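Tryptophanyl-tRNA synthetase (Campylobacter jejuni subsp. jejuni, PDB 3TZL) probably catalyses the ATP-dependent attachment of tryptophan to its cognate tRNA, as a homodimeric class I aminoacyl-tRNA synthetase. Local coordinates at residues I135-V145 against I170-N179. Numbering follows the deposited sequence.
Sequences ILLFDTRIVPV and IFTLPEARVN. With TRP (tryptophan), chain J.
Thr-172 presents its hydroxyl to Asp-139: OG1 donates to OD1 at 2.9 Å, on the anti side of the carboxylate. With chi1 at -65° OG1 lies beside the backbone N, and CG2, anti to that N, packs on CD of Arg-141. OD2 of Asp-139 is salt-bridged to Lys-312, so both carboxylate oxygens are held. One water ties Leu-136 O to Thr-172 N, and a second lies within hydrogen-bonding distance of the carbonyls of Thr-140 and Thr-172. Leu-136 lays CB over one face of the Phe-171 ring, 3.8 Å from its centroid, in a CH-pi contact; Ile-170 CG2 covers the opposite face. Pro-174 CB meets Ile-135 CG2 at 3.6 Å, while that isoleucine's CG1 and Val-143 CG1 (chi1 -174°, 3.5 Å from CZ3) line the tryptophan pocket, touching the indole's six-membered ring. Ile-142 CG2 lies over one face of the Arg-177 guanidinium, toward its rim, 3.8 Å from NH2. Parallel pairing includes Val-143 N to Glu-175 O (2.8 Å, 165° at the hydrogen) and Arg-177 N to Val-143 O. Strands 142-144 and 175-177 form a beta-alpha-beta unit with helix 150-167; backbone hydrogen bonds join Ile-142 to strand 5-10, and helix 87-96 packs on Leu-136 and Phe-171.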
loop_
_atom_site.group_PDB
_atom_site.type_symbol
_atom_site.label_atom_id
_atom_site.label_comp_id
_atom_site.label_asym_id
_atom_site.label_seq_id
_atom_site.Cartn_x
_atom_site.Cartn_y
_atom_site.Cartn_z
ATOM N N ILE B 135 2.496 -8.889 10.167
ATOM C CA ILE B 135 3.236 -9.427 11.295
ATOM C C ILE B 135 3.664 -8.352 12.311
ATOM O O ILE B 135 3.417 -8.492 13.514
ATOM C CB ILE B 135 4.447 -10.206 10.780
ATOM C CG1 ILE B 135 3.963 -11.360 9.883
ATOM C CG2 ILE B 135 5.303 -10.702 11.935
ATOM C CD1 ILE B 135 5.030 -11.942 9.001
ATOM N N LEU B 136 4.266 -7.273 11.819
ATOM C CA LEU B 136 4.885 -6.259 12.684
ATOM C C LEU B 136 3.885 -5.361 13.390
ATOM O O LEU B 136 4.140 -4.904 14.501
ATOM C CB LEU B 136 5.865 -5.381 11.890
ATOM C CG LEU B 136 7.026 -6.104 11.212
ATOM C CD1 LEU B 136 7.977 -5.147 10.491
ATOM C CD2 LEU B 136 7.776 -6.944 12.213
ATOM N N LEU B 137 2.779 -5.064 12.720
ATOM C CA LEU B 137 1.718 -4.222 13.289
ATOM C C LEU B 137 1.271 -4.716 14.671
ATOM O O LEU B 137 1.028 -3.913 15.566
ATOM C CB LEU B 137 0.517 -4.141 12.331
ATOM C CG LEU B 137 -0.702 -3.259 12.664
ATOM C CD1 LEU B 137 -0.338 -1.779 12.904
ATOM C CD2 LEU B 137 -1.729 -3.367 11.558
ATOM N N PHE B 138 1.238 -6.034 14.860
ATOM C CA PHE B 138 0.718 -6.636 16.097
ATOM C C PHE B 138 1.745 -7.158 17.096
ATOM O O PHE B 138 1.387 -7.871 18.022
ATOM C CB PHE B 138 -0.287 -7.729 15.738
ATOM C CG PHE B 138 -1.400 -7.219 14.885
ATOM C CD1 PHE B 138 -2.440 -6.502 15.446
ATOM C CD2 PHE B 138 -1.376 -7.396 13.526
ATOM C CE1 PHE B 138 -3.449 -5.998 14.667
ATOM C CE2 PHE B 138 -2.381 -6.877 12.732
ATOM C CZ PHE B 138 -3.417 -6.171 13.304
ATOM N N ASP B 139 3.007 -6.767 16.922
ATOM C CA ASP B 139 4.097 -7.247 17.762
ATOM C C ASP B 139 4.161 -8.775 17.869
ATOM O O ASP B 139 4.439 -9.314 18.937
ATOM C CB ASP B 139 4.061 -6.612 19.158
ATOM C CG ASP B 139 4.578 -5.182 19.157
ATOM O OD1 ASP B 139 5.814 -4.985 19.101
ATOM O OD2 ASP B 139 3.748 -4.253 19.202
ATOM N N THR B 140 3.915 -9.445 16.746
ATOM C CA THR B 140 3.996 -10.894 16.652
ATOM C C THR B 140 5.347 -11.430 17.093
ATOM O O THR B 140 6.383 -10.955 16.641
ATOM C CB THR B 140 3.793 -11.327 15.204
ATOM O OG1 THR B 140 2.563 -10.791 14.721
ATOM C CG2 THR B 140 3.773 -12.855 15.105
ATOM N N ARG B 141 5.343 -12.416 17.984
ATOM C CA ARG B 141 6.573 -13.129 18.326
ATOM C C ARG B 141 6.786 -14.358 17.438
ATOM O O ARG B 141 7.912 -14.680 17.081
ATOM C CB ARG B 141 6.565 -13.554 19.794
ATOM C CG ARG B 141 6.690 -12.402 20.763
ATOM C CD ARG B 141 8.133 -12.207 21.148
ATOM N NE ARG B 141 8.582 -13.295 22.005
ATOM C CZ ARG B 141 9.726 -13.298 22.682
ATOM N NH1 ARG B 141 10.041 -14.342 23.446
ATOM N NH2 ARG B 141 10.552 -12.257 22.597
ATOM N N ILE B 142 5.693 -15.032 17.087
ATOM C CA ILE B 142 5.746 -16.346 16.458
ATOM C C ILE B 142 4.780 -16.372 15.291
ATOM O O ILE B 142 3.598 -16.045 15.442
ATOM C CB ILE B 142 5.301 -17.453 17.440
ATOM C CG1 ILE B 142 6.151 -17.455 18.710
ATOM C CG2 ILE B 142 5.342 -18.813 16.786
ATOM C CD1 ILE B 142 7.557 -17.976 18.534
ATOM N N VAL B 143 5.280 -16.758 14.124
ATOM C CA VAL B 143 4.443 -16.869 12.942
ATOM C C VAL B 143 4.467 -18.331 12.485
ATOM O O VAL B 143 5.477 -18.797 11.952
ATOM C CB VAL B 143 4.943 -15.935 11.810
ATOM C CG1 VAL B 143 3.993 -15.940 10.633
ATOM C CG2 VAL B 143 5.120 -14.508 12.317
ATOM N N PRO B 144 3.367 -19.070 12.718
ATOM C CA PRO B 144 3.313 -20.467 12.263
ATOM C C PRO B 144 3.124 -20.525 10.757
ATOM O O PRO B 144 2.100 -20.051 10.276
ATOM C CB PRO B 144 2.056 -21.025 12.947
ATOM C CG PRO B 144 1.623 -19.993 13.931
ATOM C CD PRO B 144 2.140 -18.676 13.427
ATOM N N VAL B 145 4.088 -21.104 10.049
ATOM C CA VAL B 145 4.124 -21.129 8.613
ATOM C C VAL B 145 4.649 -22.425 8.010
ATOM O O VAL B 145 5.364 -23.162 8.627
ATOM C CB VAL B 145 5.066 -20.089 8.113
ATOM C CG1 VAL B 145 4.502 -18.748 8.301
ATOM C CG2 VAL B 145 6.331 -20.205 8.830
ATOM N N ILE B 170 10.837 -0.096 18.035
ATOM C CA ILE B 170 9.516 0.038 17.458
ATOM C C ILE B 170 8.854 -1.336 17.364
ATOM O O ILE B 170 7.698 -1.509 17.754
ATOM C CB ILE B 170 9.555 0.669 16.052
ATOM C CG1 ILE B 170 10.264 2.021 16.067
ATOM C CG2 ILE B 170 8.160 0.835 15.527
ATOM C CD1 ILE B 170 9.741 2.984 17.125
ATOM N N PHE B 171 9.593 -2.306 16.837
ATOM C CA PHE B 171 9.017 -3.611 16.507
ATOM C C PHE B 171 9.633 -4.769 17.251
ATOM O O PHE B 171 10.836 -4.802 17.502
ATOM C CB PHE B 171 9.148 -3.895 15.012
ATOM C CG PHE B 171 8.283 -3.037 14.170
ATOM C CD1 PHE B 171 6.935 -2.929 14.443
ATOM C CD2 PHE B 171 8.815 -2.332 13.095
ATOM C CE1 PHE B 171 6.131 -2.122 13.668
ATOM C CE2 PHE B 171 8.019 -1.527 12.315
ATOM C CZ PHE B 171 6.679 -1.413 12.600
ATOM N N THR B 172 8.796 -5.744 17.571
ATOM C CA THR B 172 9.288 -6.997 18.096
ATOM C C THR B 172 9.831 -7.801 16.914
ATOM O O THR B 172 9.272 -7.745 15.827
ATOM C CB THR B 172 8.148 -7.759 18.767
ATOM O OG1 THR B 172 7.705 -7.014 19.906
ATOM C CG2 THR B 172 8.601 -9.155 19.202
ATOM N N LEU B 173 10.924 -8.528 17.109
ATOM C CA LEU B 173 11.447 -9.381 16.047
ATOM C C LEU B 173 10.686 -10.699 16.009
ATOM O O LEU B 173 10.713 -11.458 16.964
ATOM C CB LEU B 173 12.939 -9.648 16.260
ATOM C CG LEU B 173 13.826 -8.405 16.274
ATOM C CD1 LEU B 173 15.310 -8.809 16.428
ATOM C CD2 LEU B 173 13.599 -7.531 15.037
ATOM N N PRO B 174 9.996 -10.975 14.903
ATOM C CA PRO B 174 9.209 -12.205 14.794
ATOM C C PRO B 174 10.044 -13.417 14.397
ATOM O O PRO B 174 11.138 -13.269 13.859
ATOM C CB PRO B 174 8.242 -11.874 13.666
ATOM C CG PRO B 174 9.056 -10.944 12.778
ATOM C CD PRO B 174 9.815 -10.092 13.732
ATOM N N GLU B 175 9.511 -14.607 14.656
ATOM C CA GLU B 175 10.185 -15.862 14.339
ATOM C C GLU B 175 9.210 -16.812 13.684
ATOM O O GLU B 175 8.056 -16.932 14.119
ATOM C CB GLU B 175 10.685 -16.538 15.610
ATOM C CG GLU B 175 12.012 -16.037 16.136
ATOM C CD GLU B 175 12.711 -17.097 16.954
ATOM O OE1 GLU B 175 12.572 -18.294 16.609
ATOM O OE2 GLU B 175 13.387 -16.738 17.942
ATOM N N ALA B 176 9.664 -17.509 12.653
ATOM C CA ALA B 176 8.811 -18.503 12.036
ATOM C C ALA B 176 8.766 -19.716 12.942
ATOM O O ALA B 176 9.735 -20.018 13.635
ATOM C CB ALA B 176 9.335 -18.887 10.679
ATOM N N ARG B 177 7.629 -20.394 12.957
ATOM C CA ARG B 177 7.557 -21.706 13.574
ATOM C C ARG B 177 6.971 -22.660 12.556
ATOM O O ARG B 177 5.802 -22.544 12.180
ATOM C CB ARG B 177 6.694 -21.691 14.829
ATOM C CG ARG B 177 6.474 -23.077 15.421
ATOM C CD ARG B 177 5.657 -23.004 16.697
ATOM N NE ARG B 177 4.240 -22.731 16.460
ATOM C CZ ARG B 177 3.429 -22.203 17.376
ATOM N NH1 ARG B 177 2.150 -21.989 17.085
ATOM N NH2 ARG B 177 3.893 -21.887 18.588
ATOM N N VAL B 178 7.797 -23.582 12.080
ATOM C CA VAL B 178 7.306 -24.629 11.208
ATOM C C VAL B 178 6.756 -25.721 12.107
ATOM O O VAL B 178 7.453 -26.225 12.997
ATOM C CB VAL B 178 8.417 -25.214 10.332
ATOM C CG1 VAL B 178 7.833 -25.728 9.020
ATOM C CG2 VAL B 178 9.497 -24.173 10.077
ATOM N N ASN B 179 5.500 -26.074 11.888
ATOM C CA ASN B 179 4.861 -27.072 12.725
ATOM C C ASN B 179 5.201 -28.465 12.220
ATOM O O ASN B 179 5.139 -28.736 11.022
ATOM C CB ASN B 179 3.351 -26.832 12.781
ATOM C CG ASN B 179 3.003 -25.367 13.057
ATOM O OD1 ASN B 179 3.111 -24.515 12.168
ATOM N ND2 ASN B 179 2.584 -25.072 14.289
HETATM N N TRP J . 1.193 -15.587 2.958
HETATM C CA TRP J . 0.376 -16.477 3.789
HETATM C C TRP J . -0.075 -17.699 3.000
HETATM O O TRP J . -0.591 -18.670 3.563
HETATM C CB TRP J . -0.842 -15.732 4.365
HETATM C CG TRP J . -0.441 -14.560 5.210
HETATM C CD1 TRP J . -0.596 -13.231 4.920
HETATM C CD2 TRP J . 0.231 -14.627 6.467
HETATM N NE1 TRP J . -0.073 -12.462 5.941
HETATM C CE2 TRP J . 0.449 -13.298 6.898
HETATM C CE3 TRP J . 0.671 -15.684 7.275
HETATM C CZ2 TRP J . 1.076 -13.003 8.110
HETATM C CZ3 TRP J . 1.302 -15.388 8.477
HETATM C CH2 TRP J . 1.492 -14.058 8.883
HETATM O OXT TRP J . 0.076 -17.724 1.776
HETATM O O HOH W 1 6.396 -5.976 16.033
HETATM O O HOH W 2 6.749 -8.475 15.017
#